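Local coordinates for VWFA domain-containing protein (Bacteroides thetaiotaomicron, PDB 3IBS) that is of unknown function but binds magnesium through a von Willebrand factor type A domain, and is probably membrane-anchored, at residues 18-23 / 80-85; 56-61 / 92-97. All coordinates share one frame; numbering follows the deposited sequence.

Overall arrangement
Starting from the N terminus, the chain runs out along strand 13-19 into the metal-binding loop, passes helix 33-46 and returns along strand 52-58 to 56-61. Contact 1 closes the long excursion from 18-23 to 80-85, bringing the loop after helix 72-80 back to the metal-binding loop. Contact 2 opens within that excursion and ends beyond it, at the start of helix 94-102, so the two cross along the chain. They are joined where neighbouring parallel strands 13-19 and 52-58 pair, with a probable hydrogen bond from Ile20 N to Phe58 O. Contact 1 packs on one face of the sheet and contact 2 on the other, both near its metal-binding end.

Contact 1 (18-23 / 80-85); sequences LDISNS and ESISPS. With MG (magnesium ion), chain I.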
loop_
_atom_site.group_PDB
_atom_site.type_symbol
_atom_site.label_atom_id
_atom_site.label_comp_id
_atom_site.label_asym_id
_atom_site.label_seq_id
_atom_site.Cartn_x
_atom_site.Cartn_y
_atom_site.Cartn_z
ATOM N N LEU A 18 -17.019 -12.183 13.532
ATOM C CA LEU A 18 -16.217 -11.169 12.858
ATOM C C LEU A 18 -14.736 -11.567 12.822
ATOM O O LEU A 18 -14.102 -11.776 13.856
ATOM C CB LEU A 18 -16.404 -9.819 13.560
ATOM C CG LEU A 18 -15.537 -8.628 13.123
ATOM C CD1 LEU A 18 -15.744 -8.289 11.623
ATOM C CD2 LEU A 18 -15.855 -7.405 14.023
ATOM N N ASP A 19 -14.196 -11.620 11.615
ATOM C CA ASP A 19 -12.768 -11.794 11.373
ATOM C C ASP A 19 -12.030 -10.573 11.908
ATOM O O ASP A 19 -12.299 -9.452 11.475
ATOM C CB ASP A 19 -12.542 -11.929 9.848
ATOM C CG ASP A 19 -11.132 -12.402 9.486
ATOM O OD1 ASP A 19 -10.173 -12.063 10.219
ATOM O OD2 ASP A 19 -10.976 -13.110 8.453
ATOM N N ILE A 20 -11.120 -10.785 12.870
ATOM C CA ILE A 20 -10.242 -9.723 13.359
ATOM C C ILE A 20 -8.738 -10.035 13.123
ATOM O O ILE A 20 -7.854 -9.492 13.799
ATOM C CB ILE A 20 -10.508 -9.365 14.849
ATOM C CG1 ILE A 20 -10.153 -10.534 15.795
ATOM C CG2 ILE A 20 -11.961 -8.849 15.017
ATOM C CD1 ILE A 20 -9.914 -10.103 17.305
ATOM N N SER A 21 -8.445 -10.906 12.169
ATOM C CA SER A 21 -7.045 -11.144 11.782
ATOM C C SER A 21 -6.434 -9.875 11.139
ATOM O O SER A 21 -7.171 -8.947 10.775
ATOM C CB SER A 21 -6.933 -12.333 10.832
ATOM O OG SER A 21 -7.522 -12.048 9.584
ATOM N N ASN A 22 -5.099 -9.855 11.026
ATOM C CA ASN A 22 -4.338 -8.703 10.520
ATOM C C ASN A 22 -4.789 -8.213 9.155
ATOM O O ASN A 22 -4.778 -7.013 8.889
ATOM C CB ASN A 22 -2.826 -9.037 10.471
ATOM C CG ASN A 22 -2.242 -9.262 11.853
ATOM O OD1 ASN A 22 -2.712 -8.676 12.829
ATOM N ND2 ASN A 22 -1.215 -10.110 11.945
ATOM N N SER A 23 -5.203 -9.143 8.296
ATOM C CA SER A 23 -5.642 -8.775 6.950
ATOM C C SER A 23 -6.857 -7.808 6.962
ATOM O O SER A 23 -7.095 -7.085 5.990
ATOM C CB SER A 23 -5.972 -10.037 6.143
ATOM O OG SER A 23 -6.971 -10.782 6.831
ATOM N N GLU A 80 -17.259 -1.366 19.825
ATOM C CA GLU A 80 -16.203 -0.353 19.778
ATOM C C GLU A 80 -14.841 -0.854 20.278
ATOM O O GLU A 80 -13.789 -0.420 19.788
ATOM C CB GLU A 80 -16.666 0.929 20.515
ATOM C CG GLU A 80 -15.562 1.776 21.169
ATOM C CD GLU A 80 -15.100 1.221 22.533
ATOM O OE1 GLU A 80 -15.949 0.713 23.325
ATOM O OE2 GLU A 80 -13.877 1.302 22.812
ATOM N N SER A 81 -14.849 -1.768 21.243
ATOM C CA SER A 81 -13.599 -2.261 21.823
ATOM C C SER A 81 -12.890 -3.333 20.951
ATOM O O SER A 81 -11.766 -3.747 21.254
ATOM C CB SER A 81 -13.860 -2.787 23.241
ATOM O OG SER A 81 -14.370 -4.120 23.202
ATOM N N ILE A 82 -13.537 -3.770 19.870
ATOM C CA ILE A 82 -12.976 -4.806 19.005
ATOM C C ILE A 82 -11.755 -4.319 18.198
ATOM O O ILE A 82 -11.822 -3.303 17.517
ATOM C CB ILE A 82 -14.061 -5.412 18.062
ATOM C CG1 ILE A 82 -15.120 -6.157 18.901
ATOM C CG2 ILE A 82 -13.417 -6.344 17.011
ATOM C CD1 ILE A 82 -16.324 -6.648 18.137
ATOM N N SER A 83 -10.643 -5.042 18.316
ATOM C CA SER A 83 -9.461 -4.817 17.472
ATOM C C SER A 83 -8.660 -6.125 17.388
ATOM O O SER A 83 -8.871 -7.019 18.206
ATOM C CB SER A 83 -8.605 -3.680 18.038
ATOM O OG SER A 83 -7.866 -4.127 19.153
ATOM N N PRO A 84 -7.736 -6.247 16.405
ATOM C CA PRO A 84 -6.970 -7.482 16.208
ATOM C C PRO A 84 -6.163 -7.939 17.430
ATOM O O PRO A 84 -5.908 -9.126 17.582
ATOM C CB PRO A 84 -6.018 -7.115 15.055
ATOM C CG PRO A 84 -6.807 -6.107 14.270
ATOM C CD PRO A 84 -7.441 -5.258 15.346
ATOM N N SER A 85 -5.747 -7.006 18.280
ATOM C CA SER A 85 -4.980 -7.359 19.483
ATOM C C SER A 85 -5.782 -8.208 20.490
ATOM O O SER A 85 -5.199 -8.825 21.377
ATOM C CB SER A 85 -4.422 -6.105 20.146
ATOM O OG SER A 85 -5.486 -5.249 20.502
HETATM MG MG MG I . -6.762 -12.675 7.663
HETATM O O HOH W 1 -8.632 -13.205 7.110
HETATM O O HOH W 2 -6.039 -10.890 15.330
HETATM O O HOH W 3 -4.873 -12.061 8.258
HETATM O O HOH W 4 -6.009 -13.364 5.853
HETATM O O HOH W 5 -6.364 -14.527 8.572
#
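The DxSxS segment of a metal ion-dependent adhesion site (MIDAS), here Asp19 to Ser23 at the end of strand 13-19, is backed by Ile82 and Pro84 through the side chain and carbonyl of Ile20. The methyl CG2 of Ile20 meets CG2 of Ile82 at 3.5 Å, the two side chains crossing at about a right angle. The same Ile82 methyl also receives CD2 of Leu18, less closely, at 4.0 Å. With chi1 at 66°, the longer branch of Ile20 is directed at the other segment, and its CD1 reaches on to the carbonyl of Ser83, 3.4 Å from the O atom. Pro84 lies against the Ile20 carbonyl, its CB 3.3 Å from Ile20 O, with CA making a CH...O contact to that oxygen. No direct hydrogen bond crosses between the segments; a water lies within hydrogen-bonding distance of Ile20 O and Pro84 O and may link them.

The polar side of 18-23 turns from 80-85 to the metal. Magnesium is held octahedrally by Ser21 OG at 2.2 Å, Ser23 OG at 2.1 Å and four waters. Asp19 acts from the second shell: OD1 accepts from Ser21 N in an Asx turn and from Ser21 OG on its syn side, fixing that serine, while OD2 takes a proton from a metal-bound water. Asp120, a magnesium-binding residue of this protein that does not bind the ion directly in this chain, hydrogen-bonds Ser23 OG.

Around this site, Leu18 packs on Leu34, Ala37 and Ile41 of helix 33-46, and Pro84 also touches Leu34. Ile82 rests on Met55 and Val57 of strand 52-58 and gives its carbonyl to Lys38, so this loop is tied both to helix 33-46 and to the sheet.

Contact 2 (56-61 / 92-97); sequences IVFAGD and TAIGEA
Phe58, the last residue of strand 52-58, packs its ring against the first turn of helix 94-102 at Ile94 and Ala97. One face is overlain by Ile94 CA, 4.2 Å above the plane and displaced toward the rim, and Ile94 CG1 lies 3.7 Å from Phe58 CE1. Ala97 CB comes in obliquely, 3.6 Å from Phe58 CD2, and Thr92 CG2 meets the ring edge. A chi1 of 71° swings the ring off the strand and onto the helix start. With an alanine in place of this phenylalanine, a gap would probably open beside Ile94 and Ala97. Next to this apolar block, Ala93 N donates to Ala59 O at 2.8 Å, nearly straight onto the carbonyl, pinning the N-cap residue to the loop after the strand. Thr92, whose OG1 is hydrogen-bonded to Glu122 O, probably corresponds to the MIDAS threonine; the nearest atom of its side chain is about 4 Å from the magnesium.

The other side is looser. Glu96, on the solvent side, brings OE1 only to 3.9 Å from Asp61 CA, and the carboxylates come no nearer than 4.2 Å between Asp61 OD1 and Glu96 OE1. These like charges probably repel mildly, though Lys89 makes a long, weak ion pair with Asp61. Cohesion thus comes from apolar packing and one backbone hydrogen bond, with the carboxylates adding none.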
loop_
_atom_site.group_PDB
_atom_site.type_symbol
_atom_site.label_atom_id
_atom_site.label_comp_id
_atom_site.label_asym_id
_atom_site.label_seq_id
_atom_site.Cartn_x
_atom_site.Cartn_y
_atom_site.Cartn_z
ATOM N N ILE A 56 -19.009 -12.893 18.079
ATOM C CA ILE A 56 -17.806 -13.705 18.234
ATOM C C ILE A 56 -16.746 -13.023 17.398
ATOM O O ILE A 56 -17.067 -12.511 16.327
ATOM C CB ILE A 56 -18.065 -15.110 17.661
ATOM C CG1 ILE A 56 -18.918 -15.916 18.641
ATOM C CG2 ILE A 56 -16.758 -15.840 17.308
ATOM C CD1 ILE A 56 -19.672 -17.035 17.986
ATOM N N VAL A 57 -15.516 -12.948 17.909
ATOM C CA VAL A 57 -14.401 -12.477 17.110
ATOM C C VAL A 57 -13.480 -13.675 16.851
ATOM O O VAL A 57 -13.421 -14.605 17.669
ATOM C CB VAL A 57 -13.668 -11.263 17.753
ATOM C CG1 VAL A 57 -14.570 -10.014 17.749
ATOM C CG2 VAL A 57 -13.234 -11.575 19.202
ATOM N N PHE A 58 -12.825 -13.700 15.691
ATOM C CA PHE A 58 -11.918 -14.811 15.398
ATOM C C PHE A 58 -10.719 -14.389 14.581
ATOM O O PHE A 58 -10.758 -13.425 13.780
ATOM C CB PHE A 58 -12.655 -15.982 14.708
ATOM C CG PHE A 58 -13.086 -15.696 13.278
ATOM C CD1 PHE A 58 -12.227 -15.990 12.200
ATOM C CD2 PHE A 58 -14.343 -15.162 13.011
ATOM C CE1 PHE A 58 -12.615 -15.745 10.885
ATOM C CE2 PHE A 58 -14.755 -14.916 11.704
ATOM C CZ PHE A 58 -13.901 -15.191 10.630
ATOM N N ALA A 59 -9.637 -15.123 14.800
ATOM C CA ALA A 59 -8.535 -15.120 13.877
ATOM C C ALA A 59 -8.061 -16.572 13.840
ATOM O O ALA A 59 -8.755 -17.419 13.283
ATOM C CB ALA A 59 -7.441 -14.118 14.332
ATOM N N GLY A 60 -6.920 -16.877 14.447
ATOM C CA GLY A 60 -6.483 -18.272 14.615
ATOM C C GLY A 60 -7.328 -19.062 15.604
ATOM O O GLY A 60 -7.435 -20.289 15.486
ATOM N N ASP A 61 -7.909 -18.365 16.579
ATOM C CA ASP A 61 -8.912 -18.919 17.498
ATOM C C ASP A 61 -10.181 -18.077 17.392
ATOM O O ASP A 61 -10.156 -16.992 16.785
ATOM C CB ASP A 61 -8.413 -18.853 18.962
ATOM C CG ASP A 61 -7.181 -19.743 19.223
ATOM O OD1 ASP A 61 -7.125 -20.887 18.707
ATOM O OD2 ASP A 61 -6.255 -19.291 19.947
ATOM N N THR A 92 -7.463 -18.037 10.079
ATOM C CA THR A 92 -8.786 -17.660 9.606
ATOM C C THR A 92 -9.747 -18.782 9.989
ATOM O O THR A 92 -10.250 -19.503 9.121
ATOM C CB THR A 92 -8.804 -17.438 8.070
ATOM O OG1 THR A 92 -7.716 -16.589 7.692
ATOM C CG2 THR A 92 -10.138 -16.776 7.609
ATOM N N ALA A 93 -10.004 -18.906 11.289
ATOM C CA ALA A 93 -10.751 -20.052 11.828
ATOM C C ALA A 93 -12.265 -19.867 11.771
ATOM O O ALA A 93 -12.941 -19.793 12.806
ATOM C CB ALA A 93 -10.280 -20.376 13.262
ATOM N N ILE A 94 -12.789 -19.777 10.543
ATOM C CA ILE A 94 -14.218 -19.560 10.303
ATOM C C ILE A 94 -15.080 -20.723 10.848
ATOM O O ILE A 94 -16.145 -20.485 11.420
ATOM C CB ILE A 94 -14.544 -19.300 8.789
ATOM C CG1 ILE A 94 -13.847 -18.028 8.273
ATOM C CG2 ILE A 94 -16.077 -19.163 8.580
ATOM C CD1 ILE A 94 -13.800 -17.946 6.715
ATOM N N GLY A 95 -14.625 -21.961 10.652
ATOM C CA GLY A 95 -15.317 -23.150 11.173
ATOM C C GLY A 95 -15.488 -23.145 12.684
ATOM O O GLY A 95 -16.602 -23.343 13.184
ATOM N N GLU A 96 -14.392 -22.912 13.409
ATOM C CA GLU A 96 -14.447 -22.750 14.858
ATOM C C GLU A 96 -15.448 -21.649 15.279
ATOM O O GLU A 96 -16.209 -21.835 16.236
ATOM C CB GLU A 96 -13.049 -22.468 15.434
ATOM C CG GLU A 96 -12.072 -23.650 15.335
ATOM C CD GLU A 96 -10.669 -23.318 15.855
ATOM O OE1 GLU A 96 -10.526 -22.403 16.692
ATOM O OE2 GLU A 96 -9.693 -23.977 15.427
ATOM N N ALA A 97 -15.477 -20.532 14.546
ATOM C CA ALA A 97 -16.388 -19.435 14.894
ATOM C C ALA A 97 -17.855 -19.829 14.677
ATOM O O ALA A 97 -18.699 -19.604 15.545
ATOM C CB ALA A 97 -16.029 -18.138 14.135
#